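Local coordinates for cytochrome c-552/4 domain-containing protein (PDB 4QO5) that is of unknown function but carries eight covalently attached c-type hemes and, as a membrane-associated octaheme cytochrome, probably transfers electrons, at residues 317-320 with 321-325; 324-328 with 329-333; 425-428 with 429-433; 480-483 with 484-488. All coordinates share one frame; numbering follows the deposited sequence.

How the contacts relate
Contacts 1 and 2 follow one another along the chain and share P324 and M325; their centres lie about 11 Å apart, and both reach the heme c of chain E, one with a phenylalanine ring and the other with a histidine. Contacts 3 and 4 sit on helices 413-447 and 464-485, where T430 OG1 and R481 NH1 approach to 2.9 Å, a probable hydrogen bond. Contact 1 joins both helices: A322 N lies 2.9 Å from N431 OD1 of contact 3, and A322 CB lies 3.6 Å from R481 CD of contact 4. Contact 4 supplies the methionine ligand of the chain H heme. Contact 2 touches neither helical contact.

Contact 1. Residues 317-320 with 321-325; sequences FGLI and YAHPM. With HEC (heme c), chain E.
L319 N donates to Y321 O at 3.1 Å, from well above the carbonyl plane, and H323 ND1 reaches the same oxygen at 2.8 Å within that plane, so two donors grip one buried acceptor. The turn they close contains a cis peptide bond between L319 and I320. H323 CG stands between its backbone N and carbonyl carbon (chi1 52°), which carries CE1 to 3.6 Å from F317 O. I320 and Y321 run side by side: I320 CG1 lies over one face of the Y321 ring in a CH-pi contact, 3.7 Å from the centroid, while Y321 OH bonds to L369 O.

F317 points the other way, and its N bonds to a propionate of a second heme. Its CB meets the propionate of the chain E heme, 3.6 Å from O1D; CG and CD2 pass along CBD of that propionate; CD1 touches CAA of the other one; CE1 comes to 3.3 Å from C2A, and CZ to 3.5 Å from C1A. One face of the ring lies over CHA, offset toward the rim. Cutting F317 back to an alanine is likely to open a gap beside the porphyrin rim, leaving both propionate arms without their hydrophobic neighbour. L319 CD1 adds a looser contact to CAA. Residues 317-322 belong to the loop joining antiparallel strands 314-315 and 323-324, a hairpin whose loop forms a wall of a heme c pocket.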
# COMPACT_ATOMS: atom_id res chain seq x y z
N PHE A 317 1.65 -4.20 21.02
CA PHE A 317 1.01 -2.89 20.99
C PHE A 317 1.32 -2.18 22.31
O PHE A 317 0.82 -2.57 23.37
CB PHE A 317 -0.50 -3.07 20.83
CG PHE A 317 -1.26 -1.82 20.49
CD1 PHE A 317 -1.97 -1.14 21.47
CD2 PHE A 317 -1.33 -1.37 19.18
CE1 PHE A 317 -2.70 -0.02 21.17
CE2 PHE A 317 -2.07 -0.24 18.87
CZ PHE A 317 -2.76 0.44 19.87
N GLY A 318 2.13 -1.14 22.25
CA GLY A 318 2.64 -0.50 23.46
C GLY A 318 1.59 0.30 24.21
O GLY A 318 0.89 1.15 23.63
N LEU A 319 1.47 0.05 25.51
CA LEU A 319 0.54 0.82 26.32
C LEU A 319 1.15 1.28 27.65
O LEU A 319 0.67 0.90 28.71
CB LEU A 319 -0.72 -0.01 26.58
CG LEU A 319 -1.50 -0.38 25.32
CD1 LEU A 319 -2.53 -1.48 25.60
CD2 LEU A 319 -2.16 0.87 24.70
N ILE A 320 2.21 2.10 27.60
CA ILE A 320 2.82 2.60 26.36
C ILE A 320 4.00 1.71 25.94
O ILE A 320 4.53 1.85 24.83
CB ILE A 320 3.32 4.04 26.55
CG1 ILE A 320 4.42 4.06 27.61
CG2 ILE A 320 2.15 4.97 26.90
CD1 ILE A 320 5.07 5.41 27.82
N TYR A 321 4.40 0.80 26.82
CA TYR A 321 5.46 -0.18 26.53
C TYR A 321 4.86 -1.54 26.14
O TYR A 321 3.73 -1.85 26.50
CB TYR A 321 6.35 -0.36 27.76
CG TYR A 321 6.90 0.95 28.28
CD1 TYR A 321 7.93 1.60 27.61
CD2 TYR A 321 6.38 1.54 29.41
CE1 TYR A 321 8.43 2.80 28.07
CE2 TYR A 321 6.87 2.75 29.88
CZ TYR A 321 7.90 3.37 29.20
OH TYR A 321 8.40 4.58 29.66
N ALA A 322 5.64 -2.34 25.41
CA ALA A 322 5.27 -3.72 25.15
C ALA A 322 5.36 -4.47 26.49
O ALA A 322 6.26 -4.19 27.30
CB ALA A 322 6.20 -4.35 24.12
N HIS A 323 4.44 -5.40 26.71
CA HIS A 323 4.28 -5.99 28.04
C HIS A 323 3.73 -7.41 27.94
O HIS A 323 3.13 -7.77 26.94
CB HIS A 323 3.31 -5.13 28.85
CG HIS A 323 2.03 -4.85 28.14
ND1 HIS A 323 1.91 -3.88 27.18
CD2 HIS A 323 0.80 -5.42 28.25
CE1 HIS A 323 0.66 -3.86 26.73
NE2 HIS A 323 -0.03 -4.78 27.36
N PRO A 324 3.91 -8.23 29.00
CA PRO A 324 3.34 -9.58 28.89
C PRO A 324 1.83 -9.51 28.65
O PRO A 324 1.17 -8.57 29.10
CB PRO A 324 3.65 -10.20 30.27
CG PRO A 324 4.85 -9.44 30.76
CD PRO A 324 4.69 -8.03 30.22
N MET A 325 1.29 -10.48 27.92
CA MET A 325 -0.12 -10.45 27.55
C MET A 325 -1.05 -10.42 28.78
O MET A 325 -0.82 -11.14 29.74
CB MET A 325 -0.44 -11.67 26.68
CG MET A 325 -1.74 -11.59 25.93
SD MET A 325 -1.64 -10.28 24.68
CE MET A 325 -3.39 -10.02 24.36
FE HEC E . -7.31 0.96 17.88
CHA HEC E . -5.95 -1.55 19.87
CHB HEC E . -6.87 3.15 20.47
CHC HEC E . -8.46 3.54 15.91
CHD HEC E . -7.23 -1.09 15.17
NA HEC E . -6.51 0.82 19.77
C1A HEC E . -6.11 -0.31 20.45
C2A HEC E . -5.90 0.03 21.84
C3A HEC E . -6.16 1.34 21.97
C4A HEC E . -6.53 1.85 20.68
CMA HEC E . -6.07 2.23 23.23
CAA HEC E . -5.49 -0.93 22.97
CBA HEC E . -6.79 -1.24 23.72
CGA HEC E . -6.62 -2.27 24.81
O1A HEC E . -6.77 -1.91 26.01
O2A HEC E . -6.34 -3.45 24.48
NB HEC E . -7.62 2.91 18.16
C1B HEC E . -7.34 3.65 19.28
C2B HEC E . -7.73 5.02 19.07
C3B HEC E . -8.10 5.12 17.78
C4B HEC E . -8.10 3.80 17.21
CMB HEC E . -7.49 6.14 20.11
CAB HEC E . -8.52 6.33 16.91
CBB HEC E . -8.10 7.76 17.31
NC HEC E . -7.71 1.24 15.94
C1C HEC E . -8.28 2.32 15.31
C2C HEC E . -8.78 1.90 14.02
C3C HEC E . -8.25 0.68 13.84
C4C HEC E . -7.69 0.20 15.05
CMC HEC E . -9.31 2.91 12.97
CAC HEC E . -8.21 -0.35 12.72
CBC HEC E . -7.69 0.32 11.41
ND HEC E . -6.70 -1.01 17.57
C1D HEC E . -6.73 -1.64 16.34
C2D HEC E . -6.15 -2.94 16.47
C3D HEC E . -5.73 -3.08 17.92
C4D HEC E . -6.11 -1.84 18.54
CMD HEC E . -5.98 -3.98 15.35
CAD HEC E . -5.02 -4.28 18.59
CBD HEC E . -3.55 -4.22 18.17
CGD HEC E . -2.72 -5.20 18.94
O1D HEC E . -1.59 -5.49 18.47
O2D HEC E . -3.16 -5.69 20.00
O HOH W 1 -5.00 1.53 17.07

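Contact 2. Residues 324-328 with 329-333; sequences PMPRT and GQHFK. With HEC (heme c), chain E.
Beyond T328 the backbone bends at an inverse gamma turn centred on Q330 and enters a short 3-10 segment, 331-333. T328 OG1 accepts from Q330 N at 3.3 Å across the start of the bend. Water 4 also links that hydroxyl to Q330 OE1, which takes a second donor, K333 NZ, from above its carbonyl plane at 3.2 Å.

The H331 imidazole is held chiefly round its rim. On one side ND1 donates to O2A of the chain E heme at 2.7 Å, with an N-H...O angle of 159°. On another, NE2 is 2.8 Å from water 2, which also lies within hydrogen-bonding distance of P326 O and T328 O. T328 O sits close to the ring plane, 3.3 Å from CD2. The side chains of P326 and H331 cross at about a right angle, P326 CG 3.7 Å from H331 NE2, and G329 O lies over one ring face, toward the rim. With its CG anti to the carbonyl carbon (chi1 -62°), H331 projects between the proline and the propionate. N132 ND2 donates to G329 O.

Rim bonding at both nitrogens is likely to limit rotation of the ring. The bend thus presents a histidine to a propionate of a heme that R315 NH2 also hydrogen-bonds, a polar margin of the heme c pocket.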
# COMPACT_ATOMS: atom_id res chain seq x y z
N PRO A 324 3.91 -8.23 29.00
CA PRO A 324 3.34 -9.58 28.89
C PRO A 324 1.83 -9.51 28.65
O PRO A 324 1.17 -8.57 29.10
CB PRO A 324 3.65 -10.20 30.27
CG PRO A 324 4.85 -9.44 30.76
CD PRO A 324 4.69 -8.03 30.22
N MET A 325 1.29 -10.48 27.92
CA MET A 325 -0.12 -10.45 27.55
C MET A 325 -1.05 -10.42 28.78
O MET A 325 -0.82 -11.14 29.74
CB MET A 325 -0.44 -11.67 26.68
CG MET A 325 -1.74 -11.59 25.93
SD MET A 325 -1.64 -10.28 24.68
CE MET A 325 -3.39 -10.02 24.36
N PRO A 326 -2.09 -9.58 28.77
CA PRO A 326 -3.06 -9.67 29.87
C PRO A 326 -3.73 -11.04 29.97
O PRO A 326 -3.95 -11.68 28.93
CB PRO A 326 -4.11 -8.61 29.49
CG PRO A 326 -3.34 -7.61 28.67
CD PRO A 326 -2.33 -8.41 27.90
N ARG A 327 -4.06 -11.47 31.20
CA ARG A 327 -4.70 -12.76 31.42
C ARG A 327 -6.13 -12.82 30.91
O ARG A 327 -6.58 -13.87 30.45
CB ARG A 327 -4.69 -13.12 32.91
CG ARG A 327 -3.31 -13.40 33.45
CD ARG A 327 -3.36 -13.78 34.92
NE ARG A 327 -2.02 -14.12 35.39
CZ ARG A 327 -1.73 -15.19 36.12
NH1 ARG A 327 -2.69 -16.04 36.48
NH2 ARG A 327 -0.48 -15.41 36.49
N THR A 328 -6.86 -11.71 31.02
CA THR A 328 -8.24 -11.69 30.54
C THR A 328 -8.45 -10.62 29.47
O THR A 328 -7.61 -9.74 29.27
CB THR A 328 -9.27 -11.43 31.66
OG1 THR A 328 -9.42 -10.02 31.88
CG2 THR A 328 -8.85 -12.12 32.96
N GLY A 329 -9.59 -10.71 28.79
CA GLY A 329 -9.88 -9.82 27.68
C GLY A 329 -10.44 -8.48 28.13
O GLY A 329 -10.59 -7.56 27.31
N GLN A 330 -10.77 -8.37 29.41
CA GLN A 330 -11.30 -7.11 29.95
C GLN A 330 -10.18 -6.18 30.39
O GLN A 330 -9.92 -6.02 31.57
CB GLN A 330 -12.30 -7.37 31.09
CG GLN A 330 -13.48 -8.21 30.65
CD GLN A 330 -14.38 -8.57 31.82
OE1 GLN A 330 -13.90 -9.02 32.86
NE2 GLN A 330 -15.68 -8.35 31.66
N HIS A 331 -9.54 -5.54 29.41
CA HIS A 331 -8.38 -4.70 29.67
C HIS A 331 -8.70 -3.46 30.48
O HIS A 331 -7.82 -2.93 31.18
CB HIS A 331 -7.70 -4.32 28.35
CG HIS A 331 -7.20 -5.49 27.57
ND1 HIS A 331 -6.79 -5.39 26.25
CD2 HIS A 331 -7.04 -6.79 27.91
CE1 HIS A 331 -6.41 -6.58 25.82
NE2 HIS A 331 -6.54 -7.45 26.81
N PHE A 332 -9.94 -2.97 30.40
CA PHE A 332 -10.37 -1.79 31.14
C PHE A 332 -10.36 -2.02 32.66
O PHE A 332 -10.49 -1.08 33.44
CB PHE A 332 -11.76 -1.29 30.67
CG PHE A 332 -12.85 -2.32 30.83
CD1 PHE A 332 -13.64 -2.35 31.98
CD2 PHE A 332 -13.07 -3.26 29.83
CE1 PHE A 332 -14.64 -3.30 32.13
CE2 PHE A 332 -14.07 -4.22 29.98
CZ PHE A 332 -14.85 -4.25 31.14
N LYS A 333 -10.20 -3.27 33.08
CA LYS A 333 -10.16 -3.60 34.51
C LYS A 333 -8.75 -3.62 35.10
O LYS A 333 -8.57 -3.80 36.31
CB LYS A 333 -10.83 -4.96 34.74
CG LYS A 333 -12.33 -4.93 34.52
CD LYS A 333 -12.97 -6.26 34.88
CE LYS A 333 -14.49 -6.15 34.86
NZ LYS A 333 -15.12 -7.41 35.33
FE HEC E . -7.31 0.96 17.88
CHA HEC E . -5.95 -1.55 19.87
CHB HEC E . -6.87 3.15 20.47
CHC HEC E . -8.46 3.54 15.91
CHD HEC E . -7.23 -1.09 15.17
NA HEC E . -6.51 0.82 19.77
C1A HEC E . -6.11 -0.31 20.45
C2A HEC E . -5.90 0.03 21.84
C3A HEC E . -6.16 1.34 21.97
C4A HEC E . -6.53 1.85 20.68
CMA HEC E . -6.07 2.23 23.23
CAA HEC E . -5.49 -0.93 22.97
CBA HEC E . -6.79 -1.24 23.72
CGA HEC E . -6.62 -2.27 24.81
O1A HEC E . -6.77 -1.91 26.01
O2A HEC E . -6.34 -3.45 24.48
NB HEC E . -7.62 2.91 18.16
C1B HEC E . -7.34 3.65 19.28
C2B HEC E . -7.73 5.02 19.07
C3B HEC E . -8.10 5.12 17.78
C4B HEC E . -8.10 3.80 17.21
CMB HEC E . -7.49 6.14 20.11
CAB HEC E . -8.52 6.33 16.91
CBB HEC E . -8.10 7.76 17.31
NC HEC E . -7.71 1.24 15.94
C1C HEC E . -8.28 2.32 15.31
C2C HEC E . -8.78 1.90 14.02
C3C HEC E . -8.25 0.68 13.84
C4C HEC E . -7.69 0.20 15.05
CMC HEC E . -9.31 2.91 12.97
CAC HEC E . -8.21 -0.35 12.72
CBC HEC E . -7.69 0.32 11.41
ND HEC E . -6.70 -1.01 17.57
C1D HEC E . -6.73 -1.64 16.34
C2D HEC E . -6.15 -2.94 16.47
C3D HEC E . -5.73 -3.08 17.92
C4D HEC E . -6.11 -1.84 18.54
CMD HEC E . -5.98 -3.98 15.35
CAD HEC E . -5.02 -4.28 18.59
CBD HEC E . -3.55 -4.22 18.17
CGD HEC E . -2.72 -5.20 18.94
O1D HEC E . -1.59 -5.49 18.47
O2D HEC E . -3.16 -5.69 20.00
O HOH W 2 -5.83 -10.18 26.69
O HOH W 3 -7.38 -7.75 31.29
O HOH W 4 -11.37 -9.69 33.88
O HOH W 1 -5.00 1.53 17.07

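Contact 3. Residues 425-428 with 429-433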
# COMPACT_ATOMS: atom_id res chain seq x y z
N THR A 425 14.84 -8.75 21.82
CA THR A 425 15.78 -7.63 21.84
C THR A 425 15.11 -6.35 21.34
O THR A 425 15.40 -5.25 21.82
CB THR A 425 17.08 -7.90 21.03
OG1 THR A 425 16.81 -7.79 19.62
CG2 THR A 425 17.67 -9.28 21.36
N GLN A 426 14.21 -6.50 20.37
CA GLN A 426 13.50 -5.33 19.84
C GLN A 426 12.46 -4.77 20.80
O GLN A 426 12.24 -3.56 20.84
CB GLN A 426 12.90 -5.64 18.47
CG GLN A 426 13.99 -5.91 17.46
CD GLN A 426 15.05 -4.82 17.48
OE1 GLN A 426 14.83 -3.71 16.98
NE2 GLN A 426 16.21 -5.13 18.07
N ILE A 427 11.86 -5.66 21.59
CA ILE A 427 10.95 -5.26 22.66
C ILE A 427 11.73 -4.43 23.66
O ILE A 427 11.29 -3.35 24.06
CB ILE A 427 10.30 -6.50 23.33
CG1 ILE A 427 9.25 -7.10 22.40
CG2 ILE A 427 9.69 -6.14 24.71
CD1 ILE A 427 8.85 -8.51 22.75
N GLU A 428 12.91 -4.91 24.04
CA GLU A 428 13.78 -4.20 24.98
C GLU A 428 14.21 -2.84 24.43
O GLU A 428 14.16 -1.84 25.14
CB GLU A 428 15.03 -5.03 25.29
CG GLU A 428 16.10 -4.22 26.01
CD GLU A 428 17.50 -4.76 25.81
OE1 GLU A 428 17.72 -5.96 26.09
OE2 GLU A 428 18.38 -3.99 25.36
N GLU A 429 14.67 -2.82 23.19
CA GLU A 429 15.17 -1.58 22.60
C GLU A 429 14.05 -0.56 22.34
O GLU A 429 14.20 0.62 22.65
CB GLU A 429 16.00 -1.86 21.35
CG GLU A 429 17.30 -2.57 21.74
CD GLU A 429 18.13 -3.04 20.57
OE1 GLU A 429 17.71 -2.86 19.41
OE2 GLU A 429 19.23 -3.61 20.83
N THR A 430 12.93 -1.01 21.79
CA THR A 430 11.84 -0.06 21.55
C THR A 430 11.28 0.48 22.86
O THR A 430 10.92 1.66 22.94
CB THR A 430 10.70 -0.65 20.70
OG1 THR A 430 10.24 -1.87 21.29
CG2 THR A 430 11.19 -0.90 19.27
N ASN A 431 11.23 -0.37 23.89
CA ASN A 431 10.76 0.11 25.17
C ASN A 431 11.69 1.19 25.73
O ASN A 431 11.22 2.15 26.34
CB ASN A 431 10.57 -1.05 26.18
CG ASN A 431 9.23 -1.77 26.02
OD1 ASN A 431 8.39 -1.37 25.21
ND2 ASN A 431 9.02 -2.81 26.83
N LYS A 432 13.00 1.06 25.51
CA LYS A 432 13.93 2.09 26.00
C LYS A 432 13.76 3.39 25.21
O LYS A 432 13.87 4.48 25.76
CB LYS A 432 15.39 1.61 25.92
CG LYS A 432 15.78 0.56 26.96
CD LYS A 432 15.82 1.15 28.36
CE LYS A 432 16.45 0.18 29.36
NZ LYS A 432 15.78 -1.15 29.34
N ALA A 433 13.51 3.27 23.91
CA ALA A 433 13.30 4.47 23.08
C ALA A 433 12.03 5.19 23.53
O ALA A 433 11.99 6.42 23.58
CB ALA A 433 13.20 4.10 21.60
O HOH W 5 13.54 -1.82 28.01
O HOH W 6 19.04 -5.38 23.09
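Q426 O accepts twice from T430: OG1 donates to it at 2.7 Å and T430 N at 2.8 Å, both tilted from the carbonyl plane. The threonine reaches it because OG1 stands between its backbone N and carbonyl carbon (chi1 54°), folded back over the preceding turn.

The Q426 amide makes a second link. NE2 donates to E429 OE1 at 3.0 Å, approaching from above the carboxylate plane, the two planes being nearly perpendicular, and it also donates almost straight to T425 OG1 at 3.1 Å, in the amide plane; T425 OG1 is also hydrogen-bonded to L422 O. Q426 OE1 is held by W498 NE1. E429 OE2 bonds to T161 OG1 of the second subunit, and water 6 donates to it and to E428 OE2, lying between two carboxylate oxygens 4.6 Å apart; the water probably eases their like-charge proximity.

Q426 with E429 and with T430 are i to i+3 and i to i+4 pairs on the long helix 413-447, which packs against helices 464-485 and 498-520 and here also faces the second subunit. Ordinary main-chain bonds tie E429, N431 and K432 to the residues four before them.

On another side, I427 and N431 lie alongside each other, CG2 to ND2 4.0 Å, with A322 the outside partner of the asparagine. Further out, K432 bends so that NZ donates to water 5, which in turn donates to E428 O.

Contact 4. Residues 480-483 with 484-488. With HEC (heme c), chain H.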
# COMPACT_ATOMS: atom_id res chain seq x y z
N ILE A 480 8.06 -1.47 14.64
CA ILE A 480 9.33 -2.19 14.78
C ILE A 480 9.12 -3.58 15.36
O ILE A 480 9.69 -4.57 14.89
CB ILE A 480 10.33 -1.39 15.65
CG1 ILE A 480 10.78 -0.14 14.90
CG2 ILE A 480 11.56 -2.25 16.01
CD1 ILE A 480 11.41 0.92 15.80
N ARG A 481 8.29 -3.65 16.40
CA ARG A 481 7.98 -4.91 17.04
C ARG A 481 7.19 -5.82 16.10
O ARG A 481 7.50 -7.00 15.97
CB ARG A 481 7.23 -4.67 18.35
CG ARG A 481 8.09 -3.99 19.41
CD ARG A 481 7.35 -3.88 20.74
NE ARG A 481 6.29 -2.86 20.73
CZ ARG A 481 6.38 -1.70 21.37
NH1 ARG A 481 7.47 -1.38 22.05
NH2 ARG A 481 5.37 -0.84 21.33
N TYR A 482 6.19 -5.26 15.42
CA TYR A 482 5.41 -6.04 14.46
C TYR A 482 6.29 -6.61 13.34
O TYR A 482 6.13 -7.78 12.93
CB TYR A 482 4.35 -5.15 13.79
CG TYR A 482 3.02 -5.05 14.49
CD1 TYR A 482 2.93 -4.87 15.87
CD2 TYR A 482 1.84 -5.12 13.77
CE1 TYR A 482 1.68 -4.76 16.49
CE2 TYR A 482 0.60 -5.01 14.38
CZ TYR A 482 0.52 -4.84 15.74
OH TYR A 482 -0.73 -4.73 16.32
N GLY A 483 7.16 -5.76 12.80
CA GLY A 483 8.01 -6.12 11.68
C GLY A 483 9.01 -7.20 12.06
O GLY A 483 9.33 -8.08 11.27
N THR A 484 9.47 -7.14 13.31
CA THR A 484 10.41 -8.16 13.81
C THR A 484 9.67 -9.47 14.02
O THR A 484 10.11 -10.51 13.57
CB THR A 484 11.07 -7.69 15.11
OG1 THR A 484 11.69 -6.42 14.88
CG2 THR A 484 12.12 -8.71 15.60
N ALA A 485 8.49 -9.40 14.64
CA ALA A 485 7.70 -10.60 14.90
C ALA A 485 7.28 -11.32 13.62
O ALA A 485 7.23 -12.55 13.60
CB ALA A 485 6.44 -10.24 15.72
N MET A 486 6.96 -10.57 12.57
CA MET A 486 6.35 -11.17 11.39
C MET A 486 7.13 -10.95 10.09
O MET A 486 6.56 -11.01 9.00
CB MET A 486 4.90 -10.69 11.24
CG MET A 486 4.00 -11.33 12.31
SD MET A 486 2.39 -10.53 12.35
CE MET A 486 2.79 -9.04 13.28
N ASN A 487 8.43 -10.69 10.24
CA ASN A 487 9.39 -10.71 9.14
C ASN A 487 9.19 -9.60 8.13
O ASN A 487 9.20 -9.84 6.92
CB ASN A 487 9.34 -12.07 8.43
CG ASN A 487 9.42 -13.22 9.40
OD1 ASN A 487 10.32 -13.26 10.23
ND2 ASN A 487 8.46 -14.12 9.32
N GLY A 488 9.02 -8.38 8.64
CA GLY A 488 8.96 -7.21 7.79
C GLY A 488 10.37 -6.74 7.50
O GLY A 488 11.35 -7.32 7.97
FE HEC H . 0.91 -12.04 13.48
CHA HEC H . 1.94 -10.71 16.50
CHB HEC H . -1.88 -10.06 13.51
CHC HEC H . 0.38 -12.80 10.24
CHD HEC H . 3.06 -14.59 13.79
NA HEC H . 0.17 -10.68 14.76
C1A HEC H . 0.79 -10.20 15.91
C2A HEC H . 0.03 -9.08 16.40
C3A HEC H . -1.01 -8.87 15.57
C4A HEC H . -0.96 -9.89 14.53
CMA HEC H . -2.11 -7.79 15.66
CAA HEC H . 0.42 -8.25 17.64
CBA HEC H . -0.54 -8.59 18.79
CGA HEC H . 0.06 -7.95 20.01
O1A HEC H . -0.17 -6.73 20.22
O2A HEC H . 0.81 -8.65 20.75
NB HEC H . -0.52 -11.58 12.18
C1B HEC H . -1.52 -10.64 12.34
C2B HEC H . -2.01 -10.27 11.06
C3B HEC H . -1.31 -11.01 10.19
C4B HEC H . -0.40 -11.86 10.87
CMB HEC H . -3.14 -9.21 10.90
CAB HEC H . -1.24 -11.11 8.68
CBB HEC H . -1.45 -9.77 7.97
NC HEC H . 1.46 -13.45 12.29
C1C HEC H . 1.26 -13.59 10.93
C2C HEC H . 1.88 -14.80 10.46
C3C HEC H . 2.82 -15.05 11.39
C4C HEC H . 2.46 -14.36 12.58
CMC HEC H . 2.05 -15.01 8.94
CAC HEC H . 3.94 -16.11 11.54
CBC HEC H . 4.60 -16.63 10.26
ND HEC H . 2.28 -12.57 14.93
C1D HEC H . 3.10 -13.68 14.81
C2D HEC H . 3.98 -13.74 15.94
C3D HEC H . 3.65 -12.51 16.77
C4D HEC H . 2.57 -11.85 16.07
CMD HEC H . 5.07 -14.80 16.20
CAD HEC H . 4.26 -12.10 18.11
CBD HEC H . 3.42 -12.89 19.14
CGD HEC H . 3.39 -12.15 20.45
O1D HEC H . 3.57 -10.91 20.43
O2D HEC H . 3.19 -12.79 21.52
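The Y482 ring and the M486 side chain lie side by side; M486 reaches the iron of the chain H heme while Y482 passes its rim. M486 CE approaches the ring obliquely, 4.1 Å from CD2, and the ring's outer atoms border the porphyrin rim, with OH 3.4 Å from CMA. On the porphyrin itself M486 works from one face: SD binds the iron at 2.4 Å, with H288 NE2 as the other protein ligand. A bend at chi3 (-79°) lays CE over the pyrrole nitrogen NA, 3.4 Å away, while CG rides above NC and ND. A485 CB touches the propionate carbon CAD at the edge. Y482 OH bonds to a propionate oxygen, O1D, of the chain E heme, so one tyrosine spans two hemes. A phenylalanine in its place would probably leave that propionate without its hydroxyl partner.

M486 sits where helix 464-485 ends, and N487 turns left-handed (phi 69°, psi 47°). G488 N donates to G483 O at 2.7 Å, on a lone pair and in the carbonyl plane; this six-to-one bond with the positive phi before G488 is consistent with a Schellman motif. M486 N still bonds to Y482 O at 2.9 Å, holding the ligand residue on the last turn.

One turn earlier I480 O receives T484 OG1 at 2.7 Å and T484 N at 3.0 Å from opposite faces of its plane, and the same OG1 is hydrogen-bonded to T165 OG1 of the second subunit. R481 NE donates to L316 O.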